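Local coordinates for lithostathine-1-alpha (Homo sapiens, PDB 1QDD), which is a secreted C-type lectin-family protein that might inhibit spontaneous calcium carbonate precipitation and may be associated with pancreas and brain regeneration, at residues A38-S52 against C132-N144. The protein carries 1 engineered substitution. Sequence-based numbering, arbitrary orientation. Where two conformers were deposited one is given.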
loop_
_atom_site.group_PDB
_atom_site.type_symbol
_atom_site.label_atom_id
_atom_site.label_comp_id
_atom_site.label_asym_id
_atom_site.label_seq_id
_atom_site.Cartn_x
_atom_site.Cartn_y
_atom_site.Cartn_z
ATOM N N ALA A 38 6.529 8.863 1.071
ATOM C CA ALA A 38 5.303 8.325 0.485
ATOM C C ALA A 38 4.261 8.109 1.581
ATOM O O ALA A 38 3.104 8.515 1.410
ATOM C CB ALA A 38 5.595 7.042 -0.266
ATOM N N ASP A 39 4.646 7.508 2.707
ATOM C CA ASP A 39 3.684 7.314 3.794
ATOM C C ASP A 39 3.178 8.648 4.340
ATOM O O ASP A 39 1.982 8.765 4.633
ATOM C CB ASP A 39 4.286 6.447 4.895
ATOM C CG ASP A 39 3.248 5.931 5.867
ATOM O OD1 ASP A 39 2.363 5.140 5.489
ATOM O OD2 ASP A 39 3.294 6.320 7.059
ATOM N N LEU A 40 4.030 9.656 4.429
ATOM C CA LEU A 40 3.597 10.991 4.862
ATOM C C LEU A 40 2.610 11.602 3.892
ATOM O O LEU A 40 1.618 12.217 4.317
ATOM C CB LEU A 40 4.817 11.897 5.073
ATOM C CG LEU A 40 5.667 11.602 6.310
ATOM C CD1 LEU A 40 6.948 12.429 6.297
ATOM C CD2 LEU A 40 4.900 11.842 7.602
ATOM N N TYR A 41 2.775 11.434 2.574
ATOM C CA TYR A 41 1.813 11.927 1.602
ATOM C C TYR A 41 0.459 11.286 1.875
ATOM O O TYR A 41 -0.599 11.936 1.921
ATOM C CB TYR A 41 2.269 11.661 0.152
ATOM C CG TYR A 41 1.280 12.152 -0.884
ATOM C CD1 TYR A 41 1.463 13.375 -1.534
ATOM C CD2 TYR A 41 0.148 11.433 -1.233
ATOM C CE1 TYR A 41 0.551 13.839 -2.471
ATOM C CE2 TYR A 41 -0.770 11.893 -2.146
ATOM C CZ TYR A 41 -0.562 13.097 -2.774
ATOM O OH TYR A 41 -1.490 13.550 -3.699
ATOM N N CYS A 42 0.449 9.952 2.059
ATOM C CA CYS A 42 -0.802 9.260 2.323
ATOM C C CYS A 42 -1.487 9.744 3.598
ATOM O O CYS A 42 -2.725 9.821 3.643
ATOM C CB CYS A 42 -0.604 7.754 2.393
ATOM S SG CYS A 42 0.087 6.903 0.969
ATOM N N GLN A 43 -0.719 10.060 4.635
ATOM C CA GLN A 43 -1.273 10.558 5.893
ATOM C C GLN A 43 -1.899 11.932 5.696
ATOM O O GLN A 43 -2.922 12.264 6.306
ATOM C CB GLN A 43 -0.168 10.637 6.954
ATOM C CG GLN A 43 0.343 9.308 7.457
ATOM C CD GLN A 43 1.392 9.362 8.543
ATOM O OE1 GLN A 43 2.413 8.670 8.468
ATOM N NE2 GLN A 43 1.147 10.164 9.570
ATOM N N ASN A 44 -1.260 12.773 4.889
ATOM C CA ASN A 44 -1.725 14.144 4.672
ATOM C C ASN A 44 -3.026 14.207 3.903
ATOM O O ASN A 44 -3.780 15.187 4.075
ATOM C CB ASN A 44 -0.633 14.963 3.988
ATOM C CG ASN A 44 0.561 15.297 4.851
ATOM O OD1 ASN A 44 0.498 15.280 6.077
ATOM N ND2 ASN A 44 1.685 15.594 4.209
ATOM N N MET A 45 -3.368 13.241 3.053
ATOM C CA MET A 45 -4.614 13.247 2.303
ATOM C C MET A 45 -5.647 12.295 2.870
ATOM O O MET A 45 -5.709 11.088 2.614
ATOM C CB MET A 45 -4.342 12.918 0.826
ATOM C CG MET A 45 -3.148 13.612 0.207
ATOM S SD MET A 45 -3.082 15.387 0.472
ATOM C CE MET A 45 -1.782 15.896 -0.638
ATOM N N ASN A 46 -6.620 12.845 3.605
ATOM C CA ASN A 46 -7.725 12.115 4.193
ATOM C C ASN A 46 -7.245 11.075 5.199
ATOM O O ASN A 46 -7.843 10.018 5.352
ATOM C CB ASN A 46 -8.595 11.472 3.106
ATOM C CG ASN A 46 -9.059 12.453 2.047
ATOM O OD1 ASN A 46 -8.699 12.360 0.868
ATOM N ND2 ASN A 46 -9.833 13.436 2.478
ATOM N N SER A 47 -6.158 11.383 5.900
ATOM C CA SER A 47 -5.630 10.587 6.989
ATOM C C SER A 47 -5.554 9.106 6.688
ATOM O O SER A 47 -6.031 8.234 7.419
ATOM C CB SER A 47 -6.485 10.909 8.231
ATOM O OG SER A 47 -6.447 12.327 8.425
ATOM N N GLY A 48 -4.809 8.786 5.624
ATOM C CA GLY A 48 -4.543 7.402 5.240
ATOM C C GLY A 48 -3.130 6.988 5.600
ATOM O O GLY A 48 -2.455 7.550 6.461
ATOM N N ASN A 49 -2.636 5.927 4.963
ATOM C CA ASN A 49 -1.306 5.373 5.109
ATOM C C ASN A 49 -0.967 4.645 3.796
ATOM O O ASN A 49 -1.869 4.390 3.000
ATOM C CB ASN A 49 -1.101 4.352 6.230
ATOM C CG ASN A 49 -0.872 4.971 7.588
ATOM O OD1 ASN A 49 -1.789 4.912 8.427
ATOM N ND2 ASN A 49 0.278 5.556 7.868
ATOM N N LEU A 50 0.294 4.311 3.597
ATOM C CA LEU A 50 0.644 3.426 2.498
ATOM C C LEU A 50 -0.233 2.182 2.672
ATOM O O LEU A 50 -0.547 1.758 3.803
ATOM C CB LEU A 50 2.111 2.998 2.560
ATOM C CG LEU A 50 3.146 3.979 2.004
ATOM C CD1 LEU A 50 4.566 3.549 2.329
ATOM C CD2 LEU A 50 2.965 4.147 0.493
ATOM N N VAL A 51 -0.617 1.545 1.583
ATOM C CA VAL A 51 -1.551 0.429 1.643
ATOM C C VAL A 51 -1.047 -0.712 2.509
ATOM O O VAL A 51 0.110 -1.116 2.434
ATOM C CB VAL A 51 -1.917 -0.025 0.211
ATOM C CG1 VAL A 51 -0.750 -0.596 -0.568
ATOM C CG2 VAL A 51 -3.076 -1.010 0.198
ATOM N N SER A 52 -1.969 -1.295 3.278
ATOM C CA SER A 52 -1.775 -2.530 4.021
ATOM C C SER A 52 -2.565 -3.624 3.294
ATOM O O SER A 52 -3.740 -3.402 2.981
ATOM C CB SER A 52 -2.268 -2.483 5.459
ATOM O OG SER A 52 -1.645 -1.494 6.229
ATOM N N CYS A 132 15.018 1.450 1.899
ATOM C CA CYS A 132 13.969 2.425 2.155
ATOM C C CYS A 132 14.208 3.778 1.502
ATOM O O CYS A 132 13.266 4.570 1.343
ATOM C CB CYS A 132 13.787 2.614 3.669
ATOM S SG CYS A 132 13.205 1.142 4.549
ATOM N N GLU A 133 15.442 4.082 1.122
ATOM C CA GLU A 133 15.826 5.322 0.482
ATOM C C GLU A 133 15.619 5.316 -1.026
ATOM O O GLU A 133 15.809 6.361 -1.666
ATOM C CB GLU A 133 17.289 5.663 0.817
ATOM C CG GLU A 133 17.567 5.786 2.302
ATOM C CD GLU A 133 17.958 4.485 2.968
ATOM O OE1 GLU A 133 17.993 3.392 2.362
ATOM O OE2 GLU A 133 18.221 4.545 4.194
ATOM N N ASP A 134 15.225 4.189 -1.615
ATOM C CA ASP A 134 14.859 4.167 -3.029
ATOM C C ASP A 134 13.648 5.066 -3.275
ATOM O O ASP A 134 12.863 5.324 -2.352
ATOM C CB ASP A 134 14.546 2.754 -3.513
ATOM C CG ASP A 134 15.750 1.867 -3.750
ATOM O OD1 ASP A 134 16.894 2.329 -3.597
ATOM O OD2 ASP A 134 15.491 0.693 -4.102
ATOM N N LYS A 135 13.505 5.589 -4.484
ATOM C CA LYS A 135 12.413 6.493 -4.847
ATOM C C LYS A 135 11.474 5.847 -5.845
ATOM O O LYS A 135 11.814 5.630 -7.021
ATOM C CB LYS A 135 12.973 7.835 -5.363
ATOM C CG LYS A 135 13.741 8.585 -4.281
ATOM C CD LYS A 135 14.588 9.732 -4.792
ATOM C CE LYS A 135 15.524 10.225 -3.691
ATOM N NZ LYS A 135 16.260 11.451 -4.087
ATOM N N PHE A 136 10.303 5.423 -5.369
ATOM C CA PHE A 136 9.303 4.706 -6.134
ATOM C C PHE A 136 7.918 5.346 -6.027
ATOM O O PHE A 136 7.616 6.137 -5.128
ATOM C CB PHE A 136 9.176 3.259 -5.597
ATOM C CG PHE A 136 10.369 2.360 -5.713
ATOM C CD1 PHE A 136 11.259 2.425 -6.776
ATOM C CD2 PHE A 136 10.594 1.379 -4.753
ATOM C CE1 PHE A 136 12.347 1.582 -6.863
ATOM C CE2 PHE A 136 11.676 0.519 -4.854
ATOM C CZ PHE A 136 12.557 0.616 -5.909
ATOM N N SER A 137 7.040 4.968 -6.970
ATOM C CA SER A 137 5.618 5.303 -6.918
ATOM C C SER A 137 4.969 4.486 -5.791
ATOM O O SER A 137 5.627 3.628 -5.169
ATOM C CB SER A 137 4.974 4.992 -8.256
ATOM O OG SER A 137 5.233 3.639 -8.602
ATOM N N PHE A 138 3.704 4.729 -5.474
ATOM C CA PHE A 138 3.093 4.150 -4.269
ATOM C C PHE A 138 1.586 4.109 -4.312
ATOM O O PHE A 138 0.933 4.809 -5.107
ATOM C CB PHE A 138 3.559 4.959 -3.032
ATOM C CG PHE A 138 3.332 6.440 -3.050
ATOM C CD1 PHE A 138 2.234 7.011 -2.427
ATOM C CD2 PHE A 138 4.263 7.293 -3.640
ATOM C CE1 PHE A 138 2.069 8.380 -2.384
ATOM C CE2 PHE A 138 4.089 8.657 -3.591
ATOM C CZ PHE A 138 2.999 9.214 -2.969
ATOM N N VAL A 139 0.982 3.282 -3.466
ATOM C CA VAL A 139 -0.464 3.173 -3.324
ATOM C C VAL A 139 -0.856 3.581 -1.895
ATOM O O VAL A 139 -0.267 3.089 -0.930
ATOM C CB VAL A 139 -1.002 1.757 -3.597
ATOM C CG1 VAL A 139 -2.503 1.628 -3.347
ATOM C CG2 VAL A 139 -0.701 1.305 -5.024
ATOM N N CYS A 140 -1.860 4.441 -1.757
ATOM C CA CYS A 140 -2.434 4.850 -0.480
ATOM C C CYS A 140 -3.811 4.214 -0.243
ATOM O O CYS A 140 -4.533 3.894 -1.175
ATOM C CB CYS A 140 -2.595 6.372 -0.370
ATOM S SG CYS A 140 -1.138 7.411 -0.585
ATOM N N LYS A 141 -4.158 4.049 1.030
ATOM C CA LYS A 141 -5.428 3.497 1.498
ATOM C C LYS A 141 -5.979 4.380 2.619
ATOM O O LYS A 141 -5.230 4.712 3.540
ATOM C CB LYS A 141 -5.212 2.057 1.996
ATOM C CG LYS A 141 -6.384 1.340 2.660
ATOM C CD LYS A 141 -5.984 -0.053 3.126
ATOM C CE LYS A 141 -7.064 -0.797 3.886
ATOM N NZ LYS A 141 -6.567 -2.162 4.275
ATOM N N PHE A 142 -7.250 4.766 2.553
ATOM C CA PHE A 142 -7.845 5.596 3.606
ATOM C C PHE A 142 -9.307 5.202 3.809
ATOM O O PHE A 142 -10.002 4.754 2.909
ATOM C CB PHE A 142 -7.695 7.082 3.328
ATOM C CG PHE A 142 -8.429 7.668 2.165
ATOM C CD1 PHE A 142 -9.715 8.181 2.302
ATOM C CD2 PHE A 142 -7.837 7.738 0.917
ATOM C CE1 PHE A 142 -10.379 8.732 1.225
ATOM C CE2 PHE A 142 -8.498 8.286 -0.161
ATOM C CZ PHE A 142 -9.773 8.784 -0.017
ATOM N N LYS A 143 -9.750 5.379 5.068
ATOM C CA LYS A 143 -11.106 4.986 5.428
ATOM C C LYS A 143 -12.090 6.037 4.914
ATOM O O LYS A 143 -11.971 7.233 5.110
ATOM C CB LYS A 143 -11.376 4.745 6.911
ATOM C CG LYS A 143 -12.774 4.270 7.275
ATOM C CD LYS A 143 -13.187 2.881 6.838
ATOM C CE LYS A 143 -14.705 2.705 6.922
ATOM N NZ LYS A 143 -15.404 3.510 5.886
ATOM N N ASN A 144 -13.014 5.462 4.177
ATOM C CA ASN A 144 -14.256 5.987 3.757
ATOM C C ASN A 144 -14.993 5.358 2.631
ATOM O O ASN A 144 -14.663 5.110 1.487
ATOM C CB ASN A 144 -14.430 7.514 3.870
ATOM C CG ASN A 144 -15.562 7.432 4.928
ATOM O OD1 ASN A 144 -15.617 6.463 5.701
ATOM N ND2 ASN A 144 -16.442 8.398 4.869
HETATM O O HOH W 1 -10.130 8.958 6.417
HETATM O O HOH W 2 -7.710 5.880 7.124
#
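The disulfide C42-C140, which joins the first helix to the last strand of the C-type lectin domain, has C42 SG 2.0 Å from C140 SG and a torsion of -78° about the sulfur-sulfur bond. Beside it the ring of F138 projects from strand 136-143 and packs against helix 38-44. With CG lying between the backbone N and the carbonyl carbon (chi1 55°), the F138 ring turns one face to CB of A38, 3.8 Å from its centroid; alanine is small enough to let the helix come this close. F138 and Y41 form an offset edge-to-face pair, planes 67° apart, while CD2 of L50 reaches CB of F138. In this fold the chain leaves the helix and pairs antiparallel with the last strand: N49 and K141 exchange backbone hydrogen bonds, N49 N to K141 O at 3.2 Å and K141 N to N49 O at 3.0 Å, and V51 N donates to V139 O. G48 suits the entry to this pairing: its CA lies 3.3 Å from K141 O and 3.7 Å from F142 CB, with no side chain in between. F142 CG also sits between its backbone N and carbonyl carbon, and N46 CB makes a CH-pi contact over the flat aromatic face. D39 OD1 accepts from L50 N at 2.9 Å, tying helix to strand 49-50. K141, fully extended, runs past V51 to a weak 3.3 Å bond from NZ to S52 O, its ammonium chiefly paired with E58.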